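Local coordinates for Galactose/lactose metabolism regulatory protein GAL80 (Saccharomyces cerevisiae, PDB 3BTV) that represses the galactose and lactose metabolic genes by binding the activator GAL4 and blocking its transcriptional activation when no inducing sugar is present, at residues D219-Q222 and Y228-R231; W126-S131 and M406-L411; E191-V194 and I200-I203. The protein carries 1 engineered substitution. All coordinates share one frame; numbering follows the deposited sequence.

Contact 1 of 3, residues D219-Q222 and Y228-R231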
ATOM      1  N   ASP B 219      -3.951   8.206 -13.396  1.00 38.54           N
ATOM      2  CA  ASP B 219      -3.837   8.389 -14.833  1.00 44.74           C
ATOM      3  C   ASP B 219      -2.386   8.563 -15.263  1.00 39.39           C
ATOM      4  O   ASP B 219      -1.984   7.996 -16.272  1.00 34.77           O
ATOM      5  CB  ASP B 219      -4.644   9.581 -15.352  1.00 42.28           C
ATOM      6  CG  ASP B 219      -4.423   9.801 -16.841  1.00 59.85           C
ATOM      7  OD1 ASP B 219      -4.860   8.948 -17.642  1.00 53.37           O
ATOM      8  OD2 ASP B 219      -3.773  10.800 -17.210  1.00 48.16           O
ATOM      9  N   ILE B 220      -1.604   9.363 -14.537  1.00 37.43           N
ATOM     10  CA  ILE B 220      -0.182   9.487 -14.914  1.00 34.20           C
ATOM     11  C   ILE B 220       0.538   8.169 -14.699  1.00 39.27           C
ATOM     12  O   ILE B 220       1.478   7.840 -15.428  1.00 38.29           O
ATOM     13  CB  ILE B 220       0.589  10.641 -14.190  1.00 43.98           C
ATOM     14  CG1 ILE B 220       0.674  10.381 -12.692  1.00 49.98           C
ATOM     15  CG2 ILE B 220      -0.043  12.010 -14.472  1.00 45.94           C
ATOM     16  CD1 ILE B 220       1.487  11.440 -11.959  1.00 54.25           C
ATOM     17  N   LEU B 221       0.104   7.397 -13.708  1.00 35.26           N
ATOM     18  CA  LEU B 221       0.751   6.106 -13.490  1.00 34.32           C
ATOM     19  C   LEU B 221       0.599   5.245 -14.733  1.00 36.51           C
ATOM     20  O   LEU B 221       1.565   4.667 -15.224  1.00 34.53           O
ATOM     21  CB  LEU B 221       0.174   5.357 -12.282  1.00 30.63           C
ATOM     22  CG  LEU B 221       0.923   4.039 -12.071  1.00 34.42           C
ATOM     23  CD1 LEU B 221       2.390   4.314 -11.620  1.00 34.00           C
ATOM     24  CD2 LEU B 221       0.207   3.150 -11.080  1.00 42.70           C
ATOM     25  N   GLN B 222      -0.628   5.168 -15.243  1.00 33.07           N
ATOM     26  CA  GLN B 222      -0.908   4.355 -16.419  1.00 34.25           C
ATOM     27  C   GLN B 222      -0.209   4.910 -17.635  1.00 31.26           C
ATOM     28  O   GLN B 222       0.281   4.162 -18.478  1.00 37.56           O
ATOM     29  CB  GLN B 222      -2.409   4.302 -16.677  1.00 38.71           C
ATOM     30  CG  GLN B 222      -3.152   3.517 -15.623  1.00 31.94           C
ATOM     31  CD  GLN B 222      -4.651   3.701 -15.747  1.00 53.19           C
ATOM     32  OE1 GLN B 222      -5.347   2.857 -16.292  1.00 41.41           O
ATOM     33  NE2 GLN B 222      -5.149   4.822 -15.262  1.00 38.51           N
ATOM     34  N   TYR B 228      -2.853  -0.123 -18.897  1.00 41.76           N
ATOM     35  CA  TYR B 228      -4.076  -0.020 -18.108  1.00 43.01           C
ATOM     36  C   TYR B 228      -4.119  -1.132 -17.059  1.00 38.68           C
ATOM     37  O   TYR B 228      -3.277  -2.028 -17.048  1.00 41.08           O
ATOM     38  CB  TYR B 228      -5.330  -0.108 -18.998  1.00 47.46           C
ATOM     39  CG  TYR B 228      -5.416   1.016 -20.007  1.00 55.35           C
ATOM     40  CD1 TYR B 228      -5.287   0.769 -21.366  1.00 50.77           C
ATOM     41  CD2 TYR B 228      -5.591   2.329 -19.595  1.00 47.66           C
ATOM     42  CE1 TYR B 228      -5.350   1.804 -22.290  1.00 46.62           C
ATOM     43  CE2 TYR B 228      -5.656   3.362 -20.505  1.00 50.90           C
ATOM     44  CZ  TYR B 228      -5.532   3.094 -21.852  1.00 50.40           C
ATOM     45  OH  TYR B 228      -5.592   4.131 -22.750  1.00 47.30           O
ATOM     46  N   PHE B 229      -5.118  -1.071 -16.185  1.00 32.71           N
ATOM     47  CA  PHE B 229      -5.262  -2.082 -15.140  1.00 41.20           C
ATOM     48  C   PHE B 229      -6.017  -3.301 -15.634  1.00 43.77           C
ATOM     49  O   PHE B 229      -6.872  -3.189 -16.494  1.00 41.64           O
ATOM     50  CB  PHE B 229      -5.971  -1.499 -13.922  1.00 40.59           C
ATOM     51  CG  PHE B 229      -5.095  -0.632 -13.090  1.00 45.08           C
ATOM     52  CD1 PHE B 229      -4.995   0.722 -13.356  1.00 39.12           C
ATOM     53  CD2 PHE B 229      -4.344  -1.171 -12.060  1.00 42.35           C
ATOM     54  CE1 PHE B 229      -4.168   1.526 -12.595  1.00 41.72           C
ATOM     55  CE2 PHE B 229      -3.509  -0.364 -11.287  1.00 33.06           C
ATOM     56  CZ  PHE B 229      -3.426   0.981 -11.562  1.00 31.65           C
ATOM     57  N   SER B 230      -5.696  -4.460 -15.072  1.00 39.18           N
ATOM     58  CA  SER B 230      -6.407  -5.692 -15.377  1.00 41.15           C
ATOM     59  C   SER B 230      -7.478  -5.901 -14.311  1.00 44.52           C
ATOM     60  O   SER B 230      -8.663  -6.052 -14.615  1.00 47.10           O
ATOM     61  CB  SER B 230      -5.420  -6.867 -15.395  1.00 45.65           C
ATOM     62  OG  SER B 230      -6.070  -8.096 -15.153  1.00 77.72           O
ATOM     63  N   ARG B 231      -7.053  -5.889 -13.053  1.00 43.11           N
ATOM     64  CA  ARG B 231      -7.956  -6.116 -11.928  1.00 38.34           C
ATOM     65  C   ARG B 231      -7.719  -5.064 -10.855  1.00 46.33           C
ATOM     66  O   ARG B 231      -6.607  -4.608 -10.685  1.00 38.15           O
ATOM     67  CB  ARG B 231      -7.733  -7.517 -11.352  1.00 39.07           C
ATOM     68  CG  ARG B 231      -8.003  -8.638 -12.371  1.00 62.44           C
ATOM     69  CD  ARG B 231      -7.893 -10.040 -11.772  1.00 75.64           C
ATOM     70  NE  ARG B 231      -9.061 -10.388 -10.964  1.00114.45           N
ATOM     71  CZ  ARG B 231      -9.474 -11.632 -10.733  1.00138.93           C
ATOM     72  NH1 ARG B 231      -8.818 -12.661 -11.258  1.00149.40           N
ATOM     73  NH2 ARG B 231     -10.550 -11.847  -9.984  1.00133.97           N
TER
HETATM   74  O   HOH W   1      -7.354   0.962 -16.210  1.00 39.85           O
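The amide end of Gln222 reaches across to Tyr228 and Phe229 where helix 209-225 turns back, through a short connection, into strand 229-237 of the large mixed sheet in the C-terminal domain. OE1 lies at the edge of the Tyr228 ring, in its plane, 3.4 Å from CD2, with the amide nearly perpendicular to the ring (83°). OE1 also lies at the edge of the Phe229 ring, and CE1 of that ring packs 3.8 Å from Gln222 CG. Leu221 adds a looser apolar touch, its CD2 4.3 Å from Phe229 CZ. No direct hydrogen bond joins the segments; instead a water gives a hydrogen to Gln222 OE1 at 2.8 Å and accepts one from Phe229 N. Gln222 has CG anti to the carbonyl carbon (chi1 -69°) and the chain extended beyond it, which sends the amide out to Tyr228 and Phe229. Farther out, Tyr228 meets the ring of Phe397 and touches Ile410 of helix 405-424, Phe229 sits edge-to-face with Phe267, and Leu221 packs on Ile179 and Ile181 of strand 176-184. The amide's other end, NE2, is held by Ile218 O within the helix, so both ends of the group are fixed. A leucine in its place would probably leave the bridging water without its OE1 acceptor, so that its hold on Phe229 N is less fixed, and Ile218 O without the NE2 donor.

Contact 2 of 3, residues W126-S131 and M406-L411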
ATOM      1  N   TRP B 126     -10.581  18.343 -16.193  1.00 47.17           N
ATOM      2  CA  TRP B 126     -10.913  17.157 -15.410  1.00 47.97           C
ATOM      3  C   TRP B 126     -11.439  17.645 -14.065  1.00 65.32           C
ATOM      4  O   TRP B 126     -10.877  18.573 -13.498  1.00 60.98           O
ATOM      5  CB  TRP B 126      -9.677  16.272 -15.217  1.00 42.01           C
ATOM      6  CG  TRP B 126      -9.961  15.069 -14.367  1.00 44.66           C
ATOM      7  CD1 TRP B 126      -9.665  14.916 -13.053  1.00 42.62           C
ATOM      8  CD2 TRP B 126     -10.639  13.874 -14.770  1.00 44.90           C
ATOM      9  NE1 TRP B 126     -10.114  13.704 -12.606  1.00 50.61           N
ATOM     10  CE2 TRP B 126     -10.720  13.042 -13.642  1.00 49.54           C
ATOM     11  CE3 TRP B 126     -11.198  13.432 -15.973  1.00 52.40           C
ATOM     12  CZ2 TRP B 126     -11.320  11.779 -13.680  1.00 50.21           C
ATOM     13  CZ3 TRP B 126     -11.788  12.181 -16.012  1.00 43.75           C
ATOM     14  CH2 TRP B 126     -11.853  11.373 -14.873  1.00 51.37           C
ATOM     15  N   ALA B 127     -12.514  17.051 -13.550  1.00 64.76           N
ATOM     16  CA  ALA B 127     -13.175  15.901 -14.150  1.00 53.96           C
ATOM     17  C   ALA B 127     -14.162  16.310 -15.232  1.00 54.62           C
ATOM     18  O   ALA B 127     -14.715  17.411 -15.208  1.00 63.97           O
ATOM     19  CB  ALA B 127     -13.893  15.086 -13.066  1.00 56.25           C
ATOM     20  N   LEU B 128     -14.399  15.403 -16.176  1.00 53.52           N
ATOM     21  CA  LEU B 128     -15.282  15.696 -17.293  1.00 53.17           C
ATOM     22  C   LEU B 128     -16.707  15.947 -16.797  1.00 53.49           C
ATOM     23  O   LEU B 128     -17.356  16.904 -17.209  1.00 61.61           O
ATOM     24  CB  LEU B 128     -15.266  14.554 -18.317  1.00 53.74           C
ATOM     25  CG  LEU B 128     -16.191  14.773 -19.522  1.00 58.02           C
ATOM     26  CD1 LEU B 128     -15.937  16.139 -20.174  1.00 61.15           C
ATOM     27  CD2 LEU B 128     -16.029  13.649 -20.539  1.00 61.86           C
ATOM     28  N   ALA B 129     -17.179  15.098 -15.892  1.00 59.11           N
ATOM     29  CA  ALA B 129     -18.535  15.239 -15.370  1.00 56.37           C
ATOM     30  C   ALA B 129     -18.656  14.672 -13.957  1.00 57.99           C
ATOM     31  O   ALA B 129     -17.663  14.247 -13.359  1.00 59.53           O
ATOM     32  CB  ALA B 129     -19.528  14.570 -16.296  1.00 62.05           C
ATOM     33  N   CYS B 130     -19.875  14.686 -13.427  1.00 64.83           N
ATOM     34  CA  CYS B 130     -20.143  14.214 -12.063  1.00 66.09           C
ATOM     35  C   CYS B 130     -20.427  12.724 -11.965  1.00 69.40           C
ATOM     36  O   CYS B 130     -20.511  12.179 -10.865  1.00 73.23           O
ATOM     37  CB  CYS B 130     -21.336  14.974 -11.480  1.00 71.61           C
ATOM     38  SG  CYS B 130     -21.005  16.726 -11.304  1.00 80.51           S
ATOM     39  N   SER B 131     -20.600  12.073 -13.110  1.00 63.25           N
ATOM     40  CA  SER B 131     -20.865  10.637 -13.141  1.00 58.51           C
ATOM     41  C   SER B 131     -20.444  10.067 -14.483  1.00 61.20           C
ATOM     42  O   SER B 131     -20.307  10.805 -15.462  1.00 65.83           O
ATOM     43  CB  SER B 131     -22.351  10.364 -12.929  1.00 57.98           C
ATOM     44  OG  SER B 131     -23.109  10.857 -14.032  1.00 63.85           O
ATOM     45  N   MET B 406     -11.844  11.070 -24.757  1.00 51.96           N
ATOM     46  CA  MET B 406     -11.838   9.614 -24.673  1.00 46.03           C
ATOM     47  C   MET B 406     -10.927   9.139 -23.541  1.00 44.99           C
ATOM     48  O   MET B 406     -11.248   8.197 -22.818  1.00 54.03           O
ATOM     49  CB  MET B 406     -11.390   8.984 -25.985  1.00 55.05           C
ATOM     50  CG  MET B 406     -11.274   7.472 -25.877  1.00 57.14           C
ATOM     51  SD  MET B 406     -12.834   6.739 -25.331  1.00 71.06           S
ATOM     52  CE  MET B 406     -13.804   6.834 -26.803  1.00 58.85           C
ATOM     53  N   ASP B 407      -9.775   9.782 -23.401  1.00 43.62           N
ATOM     54  CA  ASP B 407      -8.895   9.498 -22.274  1.00 44.52           C
ATOM     55  C   ASP B 407      -9.628   9.813 -20.973  1.00 43.75           C
ATOM     56  O   ASP B 407      -9.535   9.073 -20.002  1.00 48.97           O
ATOM     57  CB  ASP B 407      -7.599  10.299 -22.390  1.00 47.80           C
ATOM     58  CG  ASP B 407      -6.765   9.888 -23.596  1.00 63.56           C
ATOM     59  OD1 ASP B 407      -6.292   8.733 -23.632  1.00 53.81           O
ATOM     60  OD2 ASP B 407      -6.584  10.720 -24.515  1.00 49.88           O
ATOM     61  N   ALA B 408     -10.371  10.913 -20.958  1.00 46.22           N
ATOM     62  CA  ALA B 408     -11.196  11.259 -19.800  1.00 50.48           C
ATOM     63  C   ALA B 408     -12.222  10.166 -19.516  1.00 55.12           C
ATOM     64  O   ALA B 408     -12.402   9.751 -18.375  1.00 50.16           O
ATOM     65  CB  ALA B 408     -11.910  12.599 -20.024  1.00 49.07           C
ATOM     66  N   LEU B 409     -12.893   9.706 -20.565  1.00 56.02           N
ATOM     67  CA  LEU B 409     -13.960   8.714 -20.420  1.00 42.88           C
ATOM     68  C   LEU B 409     -13.424   7.424 -19.795  1.00 44.16           C
ATOM     69  O   LEU B 409     -13.991   6.895 -18.841  1.00 56.04           O
ATOM     70  CB  LEU B 409     -14.600   8.443 -21.783  1.00 53.03           C
ATOM     71  CG  LEU B 409     -15.826   7.533 -21.810  1.00 61.90           C
ATOM     72  CD1 LEU B 409     -16.910   8.091 -20.908  1.00 59.24           C
ATOM     73  CD2 LEU B 409     -16.318   7.387 -23.244  1.00 58.56           C
ATOM     74  N   ILE B 410     -12.304   6.942 -20.316  1.00 47.15           N
ATOM     75  CA  ILE B 410     -11.670   5.745 -19.789  1.00 42.69           C
ATOM     76  C   ILE B 410     -11.320   5.917 -18.300  1.00 50.21           C
ATOM     77  O   ILE B 410     -11.521   5.013 -17.488  1.00 51.80           O
ATOM     78  CB  ILE B 410     -10.422   5.397 -20.620  1.00 48.97           C
ATOM     79  CG1 ILE B 410     -10.839   4.932 -22.019  1.00 56.49           C
ATOM     80  CG2 ILE B 410      -9.547   4.362 -19.894  1.00 49.23           C
ATOM     81  CD1 ILE B 410      -9.722   5.013 -23.050  1.00 56.29           C
ATOM     82  N   LEU B 411     -10.825   7.092 -17.939  1.00 47.47           N
ATOM     83  CA  LEU B 411     -10.521   7.384 -16.545  1.00 44.35           C
ATOM     84  C   LEU B 411     -11.804   7.353 -15.704  1.00 36.79           C
ATOM     85  O   LEU B 411     -11.836   6.789 -14.601  1.00 49.78           O
ATOM     86  CB  LEU B 411      -9.841   8.752 -16.432  1.00 45.25           C
ATOM     87  CG  LEU B 411      -9.306   9.143 -15.050  1.00 48.14           C
ATOM     88  CD1 LEU B 411      -8.484   8.022 -14.447  1.00 38.84           C
ATOM     89  CD2 LEU B 411      -8.473  10.431 -15.155  1.00 43.67           C
TER
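Leu411 lays its branched end on the indole of Trp126, joining the loop that follows strand 121-125 of the Rossmann fold to helix 405-424 near the C-terminus. The main bump is the methyl CD2, seated over the six-membered ring in a CH-pi contact 3.5 Å from the centroid and 16° off the ring normal. CG sits against the rim, 3.4 Å from Trp126 CH2. On the opposite face the methyl of Ala127, which follows a cis peptide bond, stands over the ring centre, so the indole is a flat plate between two methyl-bearing neighbours. One turn earlier in the helix, Ala408 is small enough to let the rim of the plate approach the backbone: its O lies near the ring plane, 3.4 Å from Trp126 CZ3, and its CB is 4.0 Å from the same carbon. That methyl also meets Leu128, the two CB atoms 4.2 Å apart, and so faces the notch between the indole and the leucine. Trp126 has CG anti to its backbone N (chi1 178°), which carries the ring out toward the helix. His216 of helix 209-225 meets the indole edge-to-face, and Leu411 also touches Ile218 of that helix. The polar atom of this buried indole is satisfied there too: NE1 donates to Thr211 O.

Contact 3 of 3, residues E191-V194 and I200-I203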
ATOM      1  N   GLU B 191     -10.348  18.767   9.232  1.00 68.11           N
ATOM      2  CA  GLU B 191     -10.624  20.196   9.255  1.00 78.11           C
ATOM      3  C   GLU B 191     -10.942  20.775   7.887  1.00 86.96           C
ATOM      4  O   GLU B 191     -10.463  20.290   6.857  1.00 78.66           O
ATOM      5  CB  GLU B 191      -9.447  20.961   9.866  1.00 82.40           C
ATOM      6  CG  GLU B 191      -9.211  20.702  11.344  1.00 85.97           C
ATOM      7  CD  GLU B 191      -7.848  21.199  11.795  1.00 99.72           C
ATOM      8  OE1 GLU B 191      -7.042  21.595  10.928  1.00 80.57           O
ATOM      9  OE2 GLU B 191      -7.577  21.193  13.012  1.00112.20           O
ATOM     10  N   ARG B 192     -11.754  21.826   7.896  1.00 90.11           N
ATOM     11  CA  ARG B 192     -12.071  22.575   6.693  1.00 88.40           C
ATOM     12  C   ARG B 192     -12.018  24.052   7.013  1.00100.46           C
ATOM     13  O   ARG B 192     -12.536  24.478   8.038  1.00 99.70           O
ATOM     14  CB  ARG B 192     -13.467  22.225   6.190  1.00 77.89           C
ATOM     15  CG  ARG B 192     -13.848  22.946   4.906  1.00 79.64           C
ATOM     16  CD  ARG B 192     -15.315  22.760   4.607  1.00 81.37           C
ATOM     17  NE  ARG B 192     -15.730  21.371   4.780  1.00 79.73           N
ATOM     18  CZ  ARG B 192     -16.998  20.985   4.885  1.00 81.55           C
ATOM     19  NH1 ARG B 192     -17.968  21.886   4.837  1.00 83.31           N
ATOM     20  NH2 ARG B 192     -17.300  19.705   5.044  1.00 67.37           N
ATOM     21  N   PRO B 193     -11.375  24.839   6.141  1.00104.04           N
ATOM     22  CA  PRO B 193     -11.400  26.304   6.254  1.00101.30           C
ATOM     23  C   PRO B 193     -12.813  26.858   6.072  1.00 96.16           C
ATOM     24  O   PRO B 193     -13.483  26.519   5.097  1.00 87.45           O
ATOM     25  CB  PRO B 193     -10.502  26.756   5.099  1.00 80.02           C
ATOM     26  CG  PRO B 193      -9.589  25.590   4.853  1.00 78.03           C
ATOM     27  CD  PRO B 193     -10.433  24.374   5.109  1.00 86.38           C
ATOM     28  N   VAL B 194     -13.258  27.694   7.005  1.00122.52           N
ATOM     29  CA  VAL B 194     -14.587  28.292   6.928  1.00126.87           C
ATOM     30  C   VAL B 194     -14.835  28.915   5.557  1.00117.69           C
ATOM     31  O   VAL B 194     -15.953  28.886   5.044  1.00119.67           O
ATOM     32  CB  VAL B 194     -14.779  29.362   8.017  1.00128.51           C
ATOM     33  CG1 VAL B 194     -13.700  30.430   7.906  1.00126.35           C
ATOM     34  CG2 VAL B 194     -16.166  29.974   7.925  1.00138.18           C
ATOM     35  N   ILE B 200     -17.566  21.310  -2.453  1.00 77.20           N
ATOM     36  CA  ILE B 200     -16.369  20.482  -2.579  1.00 74.22           C
ATOM     37  C   ILE B 200     -16.451  19.245  -1.688  1.00 76.23           C
ATOM     38  O   ILE B 200     -15.690  18.295  -1.865  1.00 71.33           O
ATOM     39  CB  ILE B 200     -15.116  21.264  -2.158  1.00 69.41           C
ATOM     40  CG1 ILE B 200     -15.142  22.674  -2.738  1.00 86.23           C
ATOM     41  CG2 ILE B 200     -13.871  20.541  -2.585  1.00 61.21           C
ATOM     42  CD1 ILE B 200     -13.969  23.520  -2.292  1.00 92.99           C
ATOM     43  N   TYR B 201     -17.382  19.272  -0.737  1.00 70.31           N
ATOM     44  CA  TYR B 201     -17.472  18.267   0.312  1.00 67.45           C
ATOM     45  C   TYR B 201     -18.751  17.445   0.250  1.00 64.32           C
ATOM     46  O   TYR B 201     -19.050  16.683   1.170  1.00 64.17           O
ATOM     47  CB  TYR B 201     -17.371  18.958   1.670  1.00 54.27           C
ATOM     48  CG  TYR B 201     -16.136  19.817   1.779  1.00 63.13           C
ATOM     49  CD1 TYR B 201     -16.191  21.184   1.548  1.00 59.80           C
ATOM     50  CD2 TYR B 201     -14.902  19.249   2.079  1.00 72.11           C
ATOM     51  CE1 TYR B 201     -15.047  21.969   1.628  1.00 74.96           C
ATOM     52  CE2 TYR B 201     -13.757  20.019   2.165  1.00 63.00           C
ATOM     53  CZ  TYR B 201     -13.834  21.376   1.939  1.00 74.17           C
ATOM     54  OH  TYR B 201     -12.694  22.135   2.029  1.00 67.80           O
ATOM     55  N   GLU B 202     -19.497  17.605  -0.838  1.00 51.79           N
ATOM     56  CA  GLU B 202     -20.790  16.952  -1.001  1.00 69.92           C
ATOM     57  C   GLU B 202     -20.678  15.970  -2.152  1.00 68.27           C
ATOM     58  O   GLU B 202     -20.191  16.334  -3.216  1.00 57.89           O
ATOM     59  CB  GLU B 202     -21.876  18.005  -1.290  1.00 56.31           C
ATOM     60  CG  GLU B 202     -23.119  17.470  -2.002  1.00117.15           C
ATOM     61  CD  GLU B 202     -23.978  16.570  -1.124  1.00124.75           C
ATOM     62  OE1 GLU B 202     -23.868  16.651   0.119  1.00122.04           O
ATOM     63  OE2 GLU B 202     -24.770  15.782  -1.684  1.00117.17           O
ATOM     64  N   ILE B 203     -21.117  14.729  -1.945  1.00 60.21           N
ATOM     65  CA  ILE B 203     -20.903  13.688  -2.950  1.00 73.66           C
ATOM     66  C   ILE B 203     -21.673  14.020  -4.234  1.00 76.72           C
ATOM     67  O   ILE B 203     -22.711  14.692  -4.193  1.00 70.98           O
ATOM     68  CB  ILE B 203     -21.289  12.283  -2.424  1.00 81.82           C
ATOM     69  CG1 ILE B 203     -20.718  11.190  -3.334  1.00 93.60           C
ATOM     70  CG2 ILE B 203     -22.797  12.157  -2.291  1.00 86.16           C
ATOM     71  CD1 ILE B 203     -21.464   9.883  -3.257  1.00120.33           C
TER
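Arg192 lies flat along the ring of Tyr201 in a cation-pi stack that ties strand 191-193, an outer strand of a small three-stranded sheet in the C-terminal domain, to the 3-10 turn that includes residues 200-201. Its CB points toward the turn, and CG, anti to the backbone N (chi1 -178°), comes down beside the phenol end of the ring, 3.2 Å from Tyr201 OH. CD then passes over the face, a CH-pi contact whose exact closeness is doubtful. A bend at chi3 (-45°) turns the chain here and brings the guanidinium over the ring. NE stands above the ring centre, 3.1 Å from the plane, and CZ is 3.7 Å from the centroid, with the two planes only 13° apart. Farther on, NH2 reaches the root of the tyrosine, 3.5 Å from Tyr201 CB. The two side chains therefore run in opposite directions, the arginine's root at the tyrosine's hydroxyl end and its tip near the tyrosine's CB. The other face of the ring carries CB of the preceding Ile200, offset toward the rim, so the phenol is packed on both sides. Polar bonds hold the guanidinium in its turn: NE donates to Gln243 OE1, from the neighbouring strand 242-246, and NH2 to Pro258 O. These fix the rotation of the flat group and probably spread its charge between the aromatic face and two oxygen acceptors. Beside the stack, Pro193 approaches the phenol more loosely, its CD 4.4 Å from Tyr201 OH.

All three contacts are largely buried, but contact 2 lies nearest the middle of the chain, its centre about 9 Å from the centre of the chain, that of contact 3 about 21 Å. Contacts 1 and 2 meet directly: Asp219 CB packs on Leu411 CD2 at 3.9 Å, bringing helices 209-225 and 405-424 together. Contact 3 touches neither, its nearest atoms about 7 Å from contact 2 and about 19 Å from contact 1. Contacts 1 and 3 link segments close in sequence, while contact 2 joins segments 275 residues apart. Their chemistry differs accordingly: a water-bridged amide, mostly apolar packing, and a charged stack.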